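Local coordinates for protein methylenetetrahydrofolate--tRNA-(uracil-5-)-methyltransferase trmFO (Thermus thermophilus, PDB 3G5S) that catalyses, with bound FAD and methylenetetrahydrofolate as carbon donor, the conversion of uridine 54 of tRNA to 5-methyluridine, at residues Ser346-Phe351 against Ser373-Leu378; Asn62-Leu67 against Met393-Gly398; Leu319-Glu324 against Pro366-Glu371; Leu67-Arg72 against Arg419-Phe424. All coordinates share one frame; numbering follows the deposited sequence.

How the contacts relate
Contacts 1, 2 and 4 pack helices 63-74, 343-361, 374-384 and 409-429 and a loop near FAD; contact 3 joins two loops beside them. Contact 1 is the one that holds a residue touching FAD; contacts 2 and 4 lie about 10 Å from it and about 11 Å from each other, centre to centre, and share Leu67 on helix 63-74. Glu70 of contact 4 reaches into contact 1, with OE2 2.7 Å from Met374 N and OE1 2.9 Å from Leu375 N. Met374 in turn leans on Ala63 and Trp397 of contact 2. Contact 3, near the surface, has its centre about 9 Å from that of contact 1, and Pro369 joins it to Leu375 and Phe424.

Contact 1 of 4, residues Ser346-Phe351 against Ser373-Leu378; sequences SAATGF and SMLGGL. With FAD (flavin-adenine dinucleotide), chain B.
Leu375 meets the Phe351 ring at its edge: CD2 lies near the ring plane, 4.0 Å from Phe351 CD2, and Ala348 O stands at the rim in that plane too. Nothing from 373-378 lies over either face of the phenyl ring. The two branches of the leucine divide the work. CD2 also rests on the backbone, 3.7 Å from Ala348 O, while CD1 packs 3.9 Å from Ala348 CB and borders Thr349. With CG anti to the backbone N (chi1 178°), Leu375 stretches its branches away from its own helix and onto helix 343-361. One turn further on, Leu378 CD2 approaches Thr349 CG2 at 4.3 Å. Thr349 thus gives its methyl to the interface, and its OG1 accepts from Gly335 N. Cutting Leu375 back to an alanine here would probably open a gap between helix 374-384 and the surface made by Ala348 and the Phe351 edge. Ser373 caps the second helix, its OG accepting from Gly376 N at 3.0 Å. Ser346 points the other way: its OG, hydrogen-bonded to Gly342 O, closely approaches FAD O5' at 3.4 Å. The two helix segments cross almost perpendicularly, at -86° with 10.6 Å between axes; helix 11-22 packs against Ser346 and Phe351, and helix 63-74 adjoins Ala348 and Met374.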
# COMPACT_ATOMS: atom_id res chain seq x y z
N SER A 346 5.72 -0.35 -4.66
CA SER A 346 5.35 -0.43 -6.06
C SER A 346 6.39 -1.22 -6.85
O SER A 346 6.05 -2.14 -7.59
CB SER A 346 5.13 0.98 -6.62
OG SER A 346 4.01 1.58 -5.99
N ALA A 347 7.67 -0.90 -6.67
CA ALA A 347 8.72 -1.67 -7.31
C ALA A 347 8.67 -3.15 -6.92
O ALA A 347 8.84 -4.03 -7.77
CB ALA A 347 10.09 -1.07 -6.98
N ALA A 348 8.42 -3.43 -5.65
CA ALA A 348 8.44 -4.80 -5.16
C ALA A 348 7.30 -5.64 -5.73
O ALA A 348 7.49 -6.80 -6.11
CB ALA A 348 8.43 -4.82 -3.64
N THR A 349 6.11 -5.05 -5.80
CA THR A 349 5.02 -5.74 -6.47
C THR A 349 5.29 -5.88 -7.97
O THR A 349 4.90 -6.87 -8.57
CB THR A 349 3.64 -5.10 -6.18
OG1 THR A 349 3.64 -3.73 -6.58
CG2 THR A 349 3.27 -5.24 -4.69
N GLY A 350 5.97 -4.91 -8.57
CA GLY A 350 6.41 -5.05 -9.95
C GLY A 350 7.32 -6.25 -10.15
O GLY A 350 7.17 -7.02 -11.10
N PHE A 351 8.27 -6.43 -9.23
CA PHE A 351 9.12 -7.61 -9.26
C PHE A 351 8.29 -8.89 -9.27
O PHE A 351 8.52 -9.78 -10.09
CB PHE A 351 10.08 -7.60 -8.06
CG PHE A 351 10.67 -8.95 -7.75
CD1 PHE A 351 11.67 -9.49 -8.54
CD2 PHE A 351 10.20 -9.68 -6.68
CE1 PHE A 351 12.19 -10.75 -8.28
CE2 PHE A 351 10.73 -10.94 -6.40
CZ PHE A 351 11.73 -11.47 -7.21
N SER A 373 8.12 -12.71 5.16
CA SER A 373 8.80 -11.67 4.42
C SER A 373 7.88 -10.47 4.28
O SER A 373 6.65 -10.61 4.31
CB SER A 373 9.26 -12.17 3.05
OG SER A 373 8.19 -12.38 2.16
N MSE A 374 8.46 -9.30 4.12
CA MSE A 374 7.64 -8.11 3.98
C MSE A 374 6.88 -8.12 2.65
O MSE A 374 5.69 -7.79 2.60
CB MSE A 374 8.47 -6.84 4.14
CG MSE A 374 7.65 -5.55 4.19
SE MSE A 374 6.28 -5.54 5.59
CE MSE A 374 7.42 -5.86 7.13
N LEU A 375 7.54 -8.50 1.56
CA LEU A 375 6.82 -8.56 0.29
C LEU A 375 5.69 -9.59 0.38
O LEU A 375 4.58 -9.36 -0.09
CB LEU A 375 7.75 -8.88 -0.88
CG LEU A 375 7.05 -9.00 -2.23
CD1 LEU A 375 6.19 -7.76 -2.54
CD2 LEU A 375 8.06 -9.25 -3.33
N GLY A 376 5.98 -10.74 0.99
CA GLY A 376 4.97 -11.76 1.17
C GLY A 376 3.80 -11.29 2.02
O GLY A 376 2.64 -11.53 1.71
N GLY A 377 4.11 -10.61 3.12
CA GLY A 377 3.05 -10.08 3.95
C GLY A 377 2.20 -9.08 3.19
O GLY A 377 0.98 -9.07 3.32
N LEU A 378 2.84 -8.24 2.39
CA LEU A 378 2.12 -7.23 1.64
C LEU A 378 1.16 -7.86 0.61
O LEU A 378 -0.02 -7.51 0.57
CB LEU A 378 3.12 -6.32 0.96
CG LEU A 378 2.54 -5.13 0.20
CD1 LEU A 378 1.71 -4.23 1.09
CD2 LEU A 378 3.67 -4.37 -0.45
PA FAD B . 3.82 5.44 -11.44
O1A FAD B . 2.96 6.67 -11.43
O2A FAD B . 5.22 5.54 -10.93
O5B FAD B . 3.90 4.81 -12.91
C5B FAD B . 2.75 4.66 -13.72
C4B FAD B . 3.16 4.92 -15.15
O4B FAD B . 2.09 4.57 -16.02
C3B FAD B . 3.46 6.40 -15.40
O3B FAD B . 4.73 6.56 -16.01
C2B FAD B . 2.33 6.86 -16.32
O2B FAD B . 2.69 7.87 -17.24
C1B FAD B . 1.97 5.57 -17.03
N9A FAD B . 0.60 5.43 -17.55
C8A FAD B . -0.58 5.68 -16.90
N7A FAD B . -1.60 5.32 -17.70
C5A FAD B . -1.08 4.82 -18.86
C6A FAD B . -1.64 4.30 -20.02
N6A FAD B . -2.95 4.04 -20.12
N1A FAD B . -0.81 3.87 -21.01
C2A FAD B . 0.56 3.96 -20.89
N3A FAD B . 1.13 4.47 -19.75
C4A FAD B . 0.31 4.89 -18.77
N1 FAD B . 5.17 7.50 -2.85
C2 FAD B . 6.14 7.52 -1.88
O2 FAD B . 6.63 6.46 -1.48
N3 FAD B . 6.57 8.72 -1.37
C4 FAD B . 6.06 9.94 -1.81
O4 FAD B . 6.48 11.00 -1.33
C4X FAD B . 5.08 9.91 -2.79
N5 FAD B . 4.53 11.08 -3.26
C5X FAD B . 3.56 11.04 -4.24
C6 FAD B . 3.01 12.23 -4.71
C7 FAD B . 2.03 12.21 -5.69
C7M FAD B . 1.45 13.50 -6.20
C8 FAD B . 1.60 11.00 -6.21
C8M FAD B . 0.54 10.97 -7.27
C9 FAD B . 2.14 9.80 -5.74
C9A FAD B . 3.12 9.81 -4.75
N10 FAD B . 3.65 8.62 -4.27
C10 FAD B . 4.64 8.69 -3.30
C1' FAD B . 2.80 7.37 -4.29
C2' FAD B . 3.41 6.21 -5.10
O2' FAD B . 4.33 5.45 -4.33
C3' FAD B . 4.04 6.68 -6.41
O3' FAD B . 2.99 7.21 -7.20
C4' FAD B . 4.75 5.56 -7.18
O4' FAD B . 5.47 6.16 -8.23
C5' FAD B . 3.77 4.51 -7.69
O5' FAD B . 4.43 3.67 -8.61
P FAD B . 3.60 3.04 -9.83
O1P FAD B . 2.40 2.30 -9.33
O2P FAD B . 4.58 2.30 -10.67
O3P FAD B . 3.02 4.32 -10.61

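Contact 2 of 4, residues Asn62-Leu67 against Met393-Gly398; sequences NAKGLL and MYANWG
Trp397 lays a face of its indole over the first turn of helix 63-74, and this is the tight part of the contact. Its CG is anti to the carbonyl carbon (chi1 -68°), which helps place the indole on that turn. Ala63 CA sits 3.9 Å from the centroid of the six-membered ring, 22° off its normal, a CH-pi contact. Ala63 N lies over the same indole, displaced toward the rim; it is 3.4 Å from Trp397 NE1, but both are donors and no bond joins them. NE1 instead gives its proton to Thr61 O, just ahead of the helix, which helps fix the turn of the ring. Further along, Leu66 CD2 touches Trp397 CZ3 at 3.8 Å, the two side chains crossing at a slant. Ala63 CB, meanwhile, presses on the loop backbone, 3.5 Å from Asn396 CA. A serine in place of Trp397 would probably strip the cover from the Ala63 turn and leave Thr61 O without its indole donor. Packing is slacker toward Lys64, which is partly exposed: its CG lies 4.2 Å from Ala395 CB, and Leu67 CD2 stands 4.3 Å from that same methyl. The ammonium group of Lys64 passes Tyr394 to form a salt bridge with Glu345, whose OE2 also accepts from Ala395 N, so one carboxylate grips both segments. The arrangement is an irregular loop folded over the N-terminal turn of helix 63-74, close to the FAD site; the Lys64 side chain comes within about 5 Å of the cofactor, nearest atoms.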
# COMPACT_ATOMS: atom_id res chain seq x y z
N ASN A 62 12.79 -1.01 10.81
CA ASN A 62 11.84 -0.43 9.86
C ASN A 62 11.32 -1.44 8.86
O ASN A 62 12.09 -2.13 8.20
CB ASN A 62 12.50 0.71 9.07
CG ASN A 62 12.82 1.90 9.94
OD1 ASN A 62 11.95 2.44 10.62
ND2 ASN A 62 14.07 2.34 9.90
N ALA A 63 10.00 -1.53 8.75
CA ALA A 63 9.39 -2.44 7.78
C ALA A 63 9.86 -2.16 6.35
O ALA A 63 10.10 -3.08 5.57
CB ALA A 63 7.88 -2.36 7.86
N LYS A 64 9.99 -0.88 6.00
CA LYS A 64 10.51 -0.52 4.69
C LYS A 64 11.98 -0.93 4.55
O LYS A 64 12.44 -1.27 3.46
CB LYS A 64 10.31 0.97 4.43
CG LYS A 64 8.86 1.34 4.11
CD LYS A 64 8.68 2.84 3.89
CE LYS A 64 7.23 3.19 3.60
NZ LYS A 64 6.86 2.98 2.17
N GLY A 65 12.72 -0.90 5.66
CA GLY A 65 14.09 -1.37 5.66
C GLY A 65 14.19 -2.85 5.32
O GLY A 65 15.08 -3.27 4.58
N LEU A 66 13.28 -3.65 5.87
CA LEU A 66 13.24 -5.05 5.49
C LEU A 66 12.92 -5.21 4.01
O LEU A 66 13.57 -5.98 3.30
CB LEU A 66 12.23 -5.82 6.34
CG LEU A 66 11.98 -7.27 5.92
CD1 LEU A 66 13.27 -8.08 5.85
CD2 LEU A 66 10.96 -7.94 6.82
N LEU A 67 11.93 -4.48 3.52
CA LEU A 67 11.57 -4.60 2.11
C LEU A 67 12.73 -4.18 1.20
O LEU A 67 12.97 -4.80 0.16
CB LEU A 67 10.30 -3.79 1.81
CG LEU A 67 9.71 -3.96 0.41
CD1 LEU A 67 9.41 -5.40 0.08
CD2 LEU A 67 8.44 -3.13 0.29
N MSE A 393 -2.39 -0.24 0.81
CA MSE A 393 -1.52 -0.65 1.90
C MSE A 393 -0.05 -0.37 1.59
O MSE A 393 0.41 -0.61 0.47
CB MSE A 393 -1.72 -2.14 2.18
CG MSE A 393 -0.93 -2.68 3.37
SE MSE A 393 -1.21 -1.65 5.01
CE MSE A 393 -3.14 -1.66 5.03
N TYR A 394 0.67 0.12 2.59
CA TYR A 394 2.12 0.22 2.52
C TYR A 394 2.78 -0.73 3.51
O TYR A 394 2.11 -1.30 4.37
CB TYR A 394 2.61 1.67 2.66
CG TYR A 394 2.29 2.40 3.95
CD1 TYR A 394 1.39 3.45 3.96
CD2 TYR A 394 2.97 2.12 5.13
CE1 TYR A 394 1.14 4.17 5.12
CE2 TYR A 394 2.72 2.83 6.30
CZ TYR A 394 1.81 3.86 6.29
OH TYR A 394 1.55 4.59 7.43
N ALA A 395 4.09 -0.91 3.38
CA ALA A 395 4.81 -1.86 4.23
C ALA A 395 4.77 -1.44 5.70
O ALA A 395 5.04 -0.29 6.02
CB ALA A 395 6.24 -1.98 3.77
N ASN A 396 4.46 -2.39 6.57
CA ASN A 396 4.42 -2.14 8.00
C ASN A 396 4.51 -3.48 8.73
O ASN A 396 4.24 -4.53 8.14
CB ASN A 396 3.16 -1.36 8.41
CG ASN A 396 1.90 -2.16 8.21
OD1 ASN A 396 1.26 -2.10 7.14
ND2 ASN A 396 1.53 -2.95 9.20
N TRP A 397 4.87 -3.43 10.01
CA TRP A 397 5.09 -4.65 10.77
C TRP A 397 3.82 -5.45 11.07
O TRP A 397 3.91 -6.61 11.44
CB TRP A 397 5.86 -4.36 12.05
CG TRP A 397 7.27 -3.93 11.82
CD1 TRP A 397 7.83 -2.75 12.22
CD2 TRP A 397 8.31 -4.69 11.19
NE1 TRP A 397 9.16 -2.72 11.87
CE2 TRP A 397 9.48 -3.90 11.23
CE3 TRP A 397 8.37 -5.94 10.58
CZ2 TRP A 397 10.70 -4.33 10.69
CZ3 TRP A 397 9.58 -6.38 10.05
CH2 TRP A 397 10.72 -5.57 10.11
N GLY A 398 2.64 -4.85 10.92
CA GLY A 398 1.41 -5.59 11.10
C GLY A 398 1.16 -6.67 10.06
O GLY A 398 0.33 -7.56 10.28

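Contact 3 of 4, residues Leu319-Glu324 against Pro366-Glu371; sequences LGETLE and PVAPPE
Thr322 and Ala368 bring their CA atoms within 5.4 Å where a type I turn from Gly320 to Leu323 lies against the proline-rich run 366-371, extended through Pro370. The Thr322 methyl makes the closest touch: CG2 is 3.6 Å from Pro366 CB, the side chains meeting at an oblique angle, and it also borders Val367 O. Its hydroxyl turns back to its own chain. Because chi1 is 56°, OG1 lies between the backbone N and the carbonyl carbon, where it accepts from Glu324 N at 3.3 Å with an angle of 163°, an ST turn. On one flank Glu321 bends at chi2 (-81°) and sets its CG 3.7 Å from Ala368 CB. On the other, Glu324 runs out extended and crosses the Pro366 ring at about a right angle, OE1 4.0 Å from Pro366 CG; its OE2 is bonded to Gly330 N. Asn356 of helix 343-361 bonds to both segments: its OD1 accepts from Val367 N and its ND2 donates to Thr322 O. The direct contact is therefore van der Waals, chiefly methyl and methylene groups, with a carboxylate oxygen and a carbonyl at the margins. Asn356 adds a polar bridge, the two ends of its one side-chain amide each bonded to a different segment of this surface contact.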
# COMPACT_ATOMS: atom_id res chain seq x y z
N LEU A 319 -7.57 -9.88 -7.20
CA LEU A 319 -6.20 -10.39 -7.35
C LEU A 319 -5.87 -11.51 -6.37
O LEU A 319 -6.30 -11.51 -5.22
CB LEU A 319 -5.18 -9.26 -7.13
CG LEU A 319 -5.31 -8.02 -8.02
CD1 LEU A 319 -4.28 -6.97 -7.63
CD2 LEU A 319 -5.16 -8.39 -9.49
N GLY A 320 -5.06 -12.46 -6.84
CA GLY A 320 -4.43 -13.41 -5.95
C GLY A 320 -3.15 -12.84 -5.36
O GLY A 320 -2.68 -11.77 -5.77
N GLU A 321 -2.56 -13.56 -4.41
CA GLU A 321 -1.31 -13.12 -3.78
C GLU A 321 -0.14 -13.14 -4.78
O GLU A 321 0.92 -12.57 -4.52
CB GLU A 321 -0.98 -13.96 -2.55
CG GLU A 321 -0.54 -15.39 -2.84
CD GLU A 321 -1.70 -16.32 -3.10
OE1 GLU A 321 -2.86 -15.90 -2.94
OE2 GLU A 321 -1.45 -17.48 -3.47
N THR A 322 -0.36 -13.82 -5.90
CA THR A 322 0.57 -13.86 -7.02
C THR A 322 0.52 -12.59 -7.88
O THR A 322 1.35 -12.42 -8.79
CB THR A 322 0.17 -15.01 -7.93
OG1 THR A 322 -1.19 -14.79 -8.30
CG2 THR A 322 0.30 -16.36 -7.20
N LEU A 323 -0.48 -11.74 -7.61
CA LEU A 323 -0.79 -10.53 -8.38
C LEU A 323 -1.44 -10.80 -9.74
O LEU A 323 -1.69 -9.88 -10.52
CB LEU A 323 0.41 -9.58 -8.50
CG LEU A 323 0.97 -9.11 -7.16
CD1 LEU A 323 2.22 -8.30 -7.38
CD2 LEU A 323 -0.08 -8.33 -6.37
N GLU A 324 -1.76 -12.07 -9.99
CA GLU A 324 -2.55 -12.43 -11.16
C GLU A 324 -4.03 -12.22 -10.87
O GLU A 324 -4.52 -12.53 -9.79
CB GLU A 324 -2.29 -13.90 -11.50
CG GLU A 324 -2.83 -14.34 -12.86
CD GLU A 324 -2.45 -15.77 -13.22
OE1 GLU A 324 -2.02 -16.56 -12.35
OE2 GLU A 324 -2.59 -16.12 -14.41
N PRO A 366 2.59 -19.83 -10.95
CA PRO A 366 3.06 -18.65 -10.21
C PRO A 366 3.51 -18.98 -8.79
O PRO A 366 3.19 -20.03 -8.24
CB PRO A 366 1.83 -17.75 -10.20
CG PRO A 366 0.67 -18.66 -10.30
CD PRO A 366 1.13 -19.84 -11.13
N VAL A 367 4.24 -18.04 -8.22
CA VAL A 367 4.78 -18.17 -6.87
C VAL A 367 4.46 -16.91 -6.06
O VAL A 367 4.05 -15.89 -6.61
CB VAL A 367 6.30 -18.40 -6.91
CG1 VAL A 367 6.63 -19.76 -7.51
CG2 VAL A 367 6.99 -17.29 -7.68
N ALA A 368 4.66 -16.99 -4.75
CA ALA A 368 4.52 -15.82 -3.89
C ALA A 368 5.39 -16.03 -2.67
O ALA A 368 5.45 -17.13 -2.14
CB ALA A 368 3.08 -15.60 -3.48
N PRO A 369 6.06 -14.97 -2.20
CA PRO A 369 6.97 -15.13 -1.06
C PRO A 369 6.20 -15.38 0.22
O PRO A 369 5.00 -15.12 0.30
CB PRO A 369 7.70 -13.79 -0.99
CG PRO A 369 7.07 -12.88 -1.96
CD PRO A 369 6.02 -13.60 -2.73
N PRO A 370 6.89 -15.87 1.24
CA PRO A 370 6.22 -16.32 2.47
C PRO A 370 5.73 -15.17 3.36
O PRO A 370 6.22 -14.05 3.24
CB PRO A 370 7.32 -17.11 3.19
CG PRO A 370 8.59 -16.55 2.68
CD PRO A 370 8.34 -16.14 1.26
N GLU A 371 4.80 -15.49 4.25
CA GLU A 371 4.17 -14.51 5.14
C GLU A 371 5.16 -13.76 6.03
O GLU A 371 4.89 -12.63 6.45
CB GLU A 371 3.11 -15.20 6.01
CG GLU A 371 3.66 -16.34 6.87
CD GLU A 371 2.65 -16.89 7.87
OE1 GLU A 371 1.50 -16.41 7.88
OE2 GLU A 371 3.01 -17.80 8.64

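Contact 4 of 4, residues Leu67-Arg72 against Arg419-Phe424; sequences LQAEMR and RGLEAF
Glu70 lies flat along one face of the Phe424 ring. Its CB stands 3.9 Å from the ring centroid, 17° off the normal, in a CH-pi contact, and its extended chain carries the carboxylate onward with the group's plane only 10° from that of the ring, so the two flat groups stack. CG, anti to the carbonyl carbon, starts the chain on this course. The ring meets helix backbone as well, Phe424 CE2 lying 3.2 Å from Glu70 O. Met71 comes to the ring differently: its chain, bent twice, crosses Phe424 at about a right angle and brings the CE methyl of this selenomethionine 3.5 Å from Phe424 CZ. About one turn earlier on helix 409-429, Leu421 lays CD1 against the other helix, 3.9 Å from Ala69 CB and 3.8 Å from Glu70 N. The two helix segments run in nearly the same direction, 22° apart with axes 9.7 Å from each other. Pro369 and Trp427 also pack against Phe424. Although Glu70 is buried, both carboxylate oxygens are satisfied: OE2 accepts from Met374 N and OE1 from Leu375 N. These are amides at the start of helix 374-384, whose dipole would be expected to favour the negative charge, while the two N-H bonds, with the stacked ring beside them, probably fix the carboxylate's rotation.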
# COMPACT_ATOMS: atom_id res chain seq x y z
N LEU A 67 11.93 -4.48 3.52
CA LEU A 67 11.57 -4.60 2.11
C LEU A 67 12.73 -4.18 1.20
O LEU A 67 12.97 -4.80 0.16
CB LEU A 67 10.30 -3.79 1.81
CG LEU A 67 9.71 -3.96 0.41
CD1 LEU A 67 9.41 -5.40 0.08
CD2 LEU A 67 8.44 -3.13 0.29
N GLN A 68 13.47 -3.14 1.59
CA GLN A 68 14.67 -2.74 0.85
C GLN A 68 15.67 -3.88 0.77
O GLN A 68 16.23 -4.17 -0.28
CB GLN A 68 15.32 -1.52 1.50
CG GLN A 68 14.51 -0.24 1.33
CD GLN A 68 14.95 0.87 2.26
OE1 GLN A 68 15.96 0.77 2.95
NE2 GLN A 68 14.18 1.95 2.28
N ALA A 69 15.92 -4.52 1.91
CA ALA A 69 16.88 -5.62 1.97
C ALA A 69 16.42 -6.81 1.12
O ALA A 69 17.23 -7.43 0.43
CB ALA A 69 17.13 -6.04 3.41
N GLU A 70 15.13 -7.12 1.18
CA GLU A 70 14.59 -8.19 0.36
C GLU A 70 14.79 -7.89 -1.11
O GLU A 70 15.19 -8.75 -1.88
CB GLU A 70 13.09 -8.38 0.65
CG GLU A 70 12.81 -8.95 2.02
CD GLU A 70 11.33 -9.00 2.39
OE1 GLU A 70 10.45 -8.55 1.61
OE2 GLU A 70 11.05 -9.51 3.51
N MSE A 71 14.50 -6.66 -1.51
CA MSE A 71 14.62 -6.30 -2.91
C MSE A 71 16.07 -6.31 -3.40
O MSE A 71 16.33 -6.67 -4.54
CB MSE A 71 13.90 -4.98 -3.19
CG MSE A 71 12.37 -5.14 -3.18
SE MSE A 71 11.74 -6.43 -4.52
CE MSE A 71 11.63 -8.00 -3.37
N ARG A 72 17.04 -5.96 -2.54
CA ARG A 72 18.43 -6.15 -2.91
C ARG A 72 18.74 -7.62 -3.15
O ARG A 72 19.41 -7.97 -4.12
CB ARG A 72 19.38 -5.61 -1.84
CG ARG A 72 19.42 -4.11 -1.72
CD ARG A 72 20.63 -3.65 -0.92
NE ARG A 72 20.62 -2.21 -0.73
CZ ARG A 72 20.06 -1.58 0.29
NH1 ARG A 72 19.50 -2.27 1.28
NH2 ARG A 72 20.08 -0.26 0.33
N ARG A 419 14.28 -12.61 10.71
CA ARG A 419 13.46 -13.75 10.33
C ARG A 419 12.92 -13.59 8.91
O ARG A 419 12.94 -14.53 8.11
CB ARG A 419 12.31 -13.90 11.32
CG ARG A 419 11.40 -15.09 11.05
CD ARG A 419 10.16 -15.05 11.94
NE ARG A 419 9.34 -13.89 11.61
CZ ARG A 419 8.28 -13.50 12.30
NH1 ARG A 419 7.88 -14.18 13.37
NH2 ARG A 419 7.61 -12.43 11.91
N GLY A 420 12.44 -12.39 8.61
CA GLY A 420 11.83 -12.14 7.32
C GLY A 420 12.83 -12.19 6.18
O GLY A 420 12.55 -12.74 5.11
N LEU A 421 14.00 -11.59 6.40
CA LEU A 421 15.00 -11.56 5.35
C LEU A 421 15.48 -12.98 5.05
O LEU A 421 15.66 -13.35 3.89
CB LEU A 421 16.16 -10.65 5.75
CG LEU A 421 17.22 -10.40 4.68
CD1 LEU A 421 16.60 -9.86 3.39
CD2 LEU A 421 18.27 -9.44 5.22
N GLU A 422 15.67 -13.78 6.10
CA GLU A 422 16.07 -15.16 5.92
C GLU A 422 15.01 -15.95 5.16
O GLU A 422 15.32 -16.74 4.27
CB GLU A 422 16.35 -15.83 7.28
CG GLU A 422 16.69 -17.32 7.16
CD GLU A 422 16.82 -18.03 8.50
OE1 GLU A 422 16.95 -17.35 9.54
OE2 GLU A 422 16.80 -19.28 8.51
N ALA A 423 13.74 -15.75 5.53
CA ALA A 423 12.64 -16.44 4.86
C ALA A 423 12.59 -16.06 3.38
O ALA A 423 12.38 -16.91 2.52
CB ALA A 423 11.32 -16.13 5.53
N PHE A 424 12.78 -14.78 3.09
CA PHE A 424 12.74 -14.32 1.72
C PHE A 424 13.88 -14.92 0.90
O PHE A 424 13.69 -15.35 -0.24
CB PHE A 424 12.79 -12.80 1.67
CG PHE A 424 12.55 -12.25 0.29
CD1 PHE A 424 11.26 -12.18 -0.21
CD2 PHE A 424 13.59 -11.84 -0.51
CE1 PHE A 424 11.02 -11.70 -1.48
CE2 PHE A 424 13.36 -11.36 -1.78
CZ PHE A 424 12.06 -11.29 -2.26